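Local atomic coordinates of putative vitamin-B12 independent methionine synthase family protein (Listeria monocytogenes, PDB entry 1YPX), a protein that probably binds zinc and transfers a methyl group from 5-methyltetrahydropteroyltriglutamate to homocysteine, as cobalamin-independent methionine synthases do. Residues Tyr253-Gly262 against Ala282-Pro290. Residues are numbered along the deposited sequence; the frame is centred on the assembly and turned at random.
Sequences YGPVAETLFG and APLKYVTRP. With PO4 (phosphate ion), chain B.
F261 sends its side chain from the short helix 258-261 into the irregular chain 282-290, and its atoms meet a different neighbour at each step. F261 CB lies 4.3 Å from V287 CB. CG stands anti to the carbonyl carbon (chi1 -49°), which turns the ring toward L284 and K285. CD2 then meets the backbone carbonyl of L284 at the ring edge, F261 CD2 to L284 O being 3.9 Å. Farther along, CE2 comes near the ammonium of K285, whose NZ lies 4.5 Å from the F261 ring centroid in an off-centre cation-pi contact, 30° from the ring normal. K285 starts out pointing away from 253-262, but bends at chi2 and chi3 bring its tip back to the F261 ring, which it approaches obliquely. K285 NZ also donates a hydrogen bond of 3.0 Å to PO4 O3, so one ammonium serves both the aromatic ring and a phosphate probably taken up from the crystallisation liquor.

Nearby, A257 CB packs on L284 CB at 3.6 Å, while the L284 branch reaches on to the backbone of G254, with CG and CD1 against its CA. Next to this, the E258 carboxylate lies over one face of the Y286 ring, its OE1 offset toward the rim and the two planes 72° apart. Water 1 weakly links G262 O with T288 OG1.

The contact lies at the surface of the TIM-barrel-like catalytic domain and joins the chain following strand 233-238 to the loop between strands 268-272 and 293-299. Strand 268-272 backs it: F269 meets the F261 ring edge-to-face, L271 touches both F261 and K285, and beyond the strand Y273 OH also hydrogen-bonds the phosphate.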
loop_
_atom_site.group_PDB
_atom_site.type_symbol
_atom_site.label_atom_id
_atom_site.label_comp_id
_atom_site.label_asym_id
_atom_site.label_seq_id
_atom_site.Cartn_x
_atom_site.Cartn_y
_atom_site.Cartn_z
ATOM N N TYR A 253 14.393 4.679 -5.645
ATOM C CA TYR A 253 15.607 4.692 -6.452
ATOM C C TYR A 253 15.824 6.058 -7.102
ATOM O O TYR A 253 14.953 6.930 -7.052
ATOM C CB TYR A 253 15.545 3.587 -7.520
ATOM C CG TYR A 253 16.197 2.262 -7.118
ATOM C CD1 TYR A 253 17.587 2.116 -7.112
ATOM C CD2 TYR A 253 15.420 1.142 -6.785
ATOM C CE1 TYR A 253 18.184 0.885 -6.792
ATOM C CE2 TYR A 253 16.009 -0.092 -6.466
ATOM C CZ TYR A 253 17.386 -0.213 -6.475
ATOM O OH TYR A 253 17.965 -1.430 -6.189
ATOM N N GLY A 254 16.999 6.237 -7.698
ATOM C CA GLY A 254 17.345 7.497 -8.335
ATOM C C GLY A 254 16.563 7.819 -9.589
ATOM O O GLY A 254 16.079 8.943 -9.743
ATOM N N PRO A 255 16.429 6.859 -10.516
ATOM C CA PRO A 255 15.681 7.113 -11.751
ATOM C C PRO A 255 14.231 7.517 -11.491
ATOM O O PRO A 255 13.839 8.665 -11.732
ATOM C CB PRO A 255 15.792 5.785 -12.502
ATOM C CG PRO A 255 15.955 4.777 -11.398
ATOM C CD PRO A 255 16.911 5.466 -10.471
ATOM N N VAL A 256 13.445 6.565 -10.997
ATOM C CA VAL A 256 12.040 6.798 -10.695
ATOM C C VAL A 256 11.892 7.610 -9.427
ATOM O O VAL A 256 11.163 7.231 -8.521
ATOM C CB VAL A 256 11.279 5.466 -10.528
ATOM C CG1 VAL A 256 11.302 4.698 -11.841
ATOM C CG2 VAL A 256 11.908 4.636 -9.416
ATOM N N ALA A 257 12.586 8.738 -9.375
ATOM C CA ALA A 257 12.538 9.599 -8.208
ATOM C C ALA A 257 12.122 11.003 -8.605
ATOM O O ALA A 257 11.678 11.790 -7.768
ATOM C CB ALA A 257 13.892 9.631 -7.536
ATOM N N GLU A 258 12.269 11.313 -9.891
ATOM C CA GLU A 258 11.917 12.631 -10.414
ATOM C C GLU A 258 10.409 12.774 -10.567
ATOM O O GLU A 258 9.801 13.689 -10.009
ATOM C CB GLU A 258 12.589 12.843 -11.769
ATOM C CG GLU A 258 14.065 12.478 -11.785
ATOM C CD GLU A 258 14.909 13.355 -10.871
ATOM O OE1 GLU A 258 14.663 13.344 -9.642
ATOM O OE2 GLU A 258 15.818 14.049 -11.385
ATOM N N THR A 259 9.816 11.857 -11.327
ATOM C CA THR A 259 8.377 11.861 -11.582
ATOM C C THR A 259 7.577 11.360 -10.375
ATOM O O THR A 259 6.397 11.678 -10.227
ATOM C CB THR A 259 8.031 10.978 -12.809
ATOM O OG1 THR A 259 7.901 9.611 -12.398
ATOM C CG2 THR A 259 9.139 11.071 -13.862
ATOM N N LEU A 260 8.233 10.576 -9.522
ATOM C CA LEU A 260 7.603 10.025 -8.331
ATOM C C LEU A 260 7.399 11.053 -7.222
ATOM O O LEU A 260 6.310 11.171 -6.664
ATOM C CB LEU A 260 8.421 8.851 -7.783
ATOM C CG LEU A 260 7.861 7.443 -8.027
ATOM C CD1 LEU A 260 8.680 6.418 -7.263
ATOM C CD2 LEU A 260 6.415 7.384 -7.572
ATOM N N PHE A 261 8.437 11.801 -6.888
ATOM C CA PHE A 261 8.287 12.782 -5.827
ATOM C C PHE A 261 8.025 14.190 -6.348
ATOM O O PHE A 261 7.700 15.092 -5.577
ATOM C CB PHE A 261 9.524 12.763 -4.932
ATOM C CG PHE A 261 9.918 11.385 -4.483
ATOM C CD1 PHE A 261 8.970 10.505 -3.976
ATOM C CD2 PHE A 261 11.242 10.968 -4.571
ATOM C CE1 PHE A 261 9.338 9.226 -3.566
ATOM C CE2 PHE A 261 11.621 9.691 -4.163
ATOM C CZ PHE A 261 10.669 8.819 -3.659
ATOM N N GLY A 262 8.151 14.379 -7.657
ATOM C CA GLY A 262 7.914 15.694 -8.219
ATOM C C GLY A 262 6.631 15.820 -9.021
ATOM O O GLY A 262 5.977 16.862 -8.992
ATOM N N ALA A 282 20.739 9.711 -0.574
ATOM C CA ALA A 282 20.208 9.848 -1.926
ATOM C C ALA A 282 19.504 11.204 -2.047
ATOM O O ALA A 282 18.385 11.374 -1.563
ATOM C CB ALA A 282 19.240 8.707 -2.223
ATOM N N PRO A 283 20.166 12.197 -2.673
ATOM C CA PRO A 283 19.590 13.537 -2.849
ATOM C C PRO A 283 18.423 13.553 -3.837
ATOM O O PRO A 283 17.923 14.615 -4.229
ATOM C CB PRO A 283 20.780 14.365 -3.341
ATOM C CG PRO A 283 21.606 13.368 -4.087
ATOM C CD PRO A 283 21.552 12.154 -3.177
ATOM N N LEU A 284 17.992 12.359 -4.227
ATOM C CA LEU A 284 16.891 12.224 -5.164
ATOM C C LEU A 284 15.609 12.846 -4.617
ATOM O O LEU A 284 14.587 12.884 -5.302
ATOM C CB LEU A 284 16.654 10.745 -5.501
ATOM C CG LEU A 284 17.790 10.031 -6.236
ATOM C CD1 LEU A 284 18.260 10.854 -7.456
ATOM C CD2 LEU A 284 18.926 9.827 -5.270
ATOM N N LYS A 285 15.666 13.349 -3.390
ATOM C CA LYS A 285 14.494 13.952 -2.783
ATOM C C LYS A 285 14.089 15.245 -3.489
ATOM O O LYS A 285 14.355 16.349 -3.008
ATOM C CB LYS A 285 14.747 14.213 -1.299
ATOM C CG LYS A 285 15.552 13.111 -0.610
ATOM C CD LYS A 285 14.933 11.739 -0.780
ATOM C CE LYS A 285 13.617 11.630 -0.048
ATOM N NZ LYS A 285 12.914 10.373 -0.427
ATOM N N TYR A 286 13.448 15.087 -4.644
ATOM C CA TYR A 286 12.965 16.208 -5.438
ATOM C C TYR A 286 11.623 16.661 -4.873
ATOM O O TYR A 286 10.824 17.318 -5.544
ATOM C CB TYR A 286 12.798 15.784 -6.899
ATOM C CG TYR A 286 14.027 16.013 -7.750
ATOM C CD1 TYR A 286 15.229 15.347 -7.476
ATOM C CD2 TYR A 286 13.996 16.913 -8.825
ATOM C CE1 TYR A 286 16.373 15.573 -8.255
ATOM C CE2 TYR A 286 15.132 17.148 -9.613
ATOM C CZ TYR A 286 16.314 16.475 -9.324
ATOM O OH TYR A 286 17.428 16.689 -10.104
ATOM N N VAL A 287 11.373 16.288 -3.627
ATOM C CA VAL A 287 10.133 16.659 -2.976
ATOM C C VAL A 287 10.199 18.110 -2.509
ATOM O O VAL A 287 10.872 18.437 -1.533
ATOM C CB VAL A 287 9.836 15.704 -1.790
ATOM C CG1 VAL A 287 11.111 15.424 -1.016
ATOM C CG2 VAL A 287 8.773 16.303 -0.886
ATOM N N THR A 288 9.503 18.979 -3.235
ATOM C CA THR A 288 9.472 20.393 -2.906
ATOM C C THR A 288 8.162 20.750 -2.224
ATOM O O THR A 288 8.047 21.792 -1.578
ATOM C CB THR A 288 9.640 21.259 -4.165
ATOM O OG1 THR A 288 8.812 20.747 -5.216
ATOM C CG2 THR A 288 11.091 21.261 -4.608
ATOM N N ARG A 289 7.177 19.873 -2.376
ATOM C CA ARG A 289 5.862 20.065 -1.776
ATOM C C ARG A 289 5.959 19.897 -0.265
ATOM O O ARG A 289 6.358 18.846 0.231
ATOM C CB ARG A 289 4.883 19.044 -2.345
ATOM C CG ARG A 289 4.534 19.251 -3.808
ATOM C CD ARG A 289 3.885 17.992 -4.368
ATOM N NE ARG A 289 2.961 17.397 -3.409
ATOM C CZ ARG A 289 2.401 16.199 -3.544
ATOM N NH1 ARG A 289 1.570 15.745 -2.610
ATOM N NH2 ARG A 289 2.668 15.457 -4.611
ATOM N N PRO A 290 5.592 20.936 0.490
ATOM C CA PRO A 290 5.655 20.873 1.953
ATOM C C PRO A 290 4.606 19.961 2.585
ATOM O O PRO A 290 4.565 19.803 3.811
ATOM C CB PRO A 290 5.496 22.334 2.367
ATOM C CG PRO A 290 4.612 22.892 1.303
ATOM C CD PRO A 290 5.167 22.269 0.029
HETATM P P PO4 B . 15.902 8.129 -1.666
HETATM O O1 PO4 B . 16.443 8.430 -0.384
HETATM O O2 PO4 B . 16.490 6.932 -2.246
HETATM O O3 PO4 B . 14.317 7.973 -1.512
HETATM O O4 PO4 B . 15.928 9.242 -2.686
HETATM O O HOH W 1 6.245 19.574 -7.066
#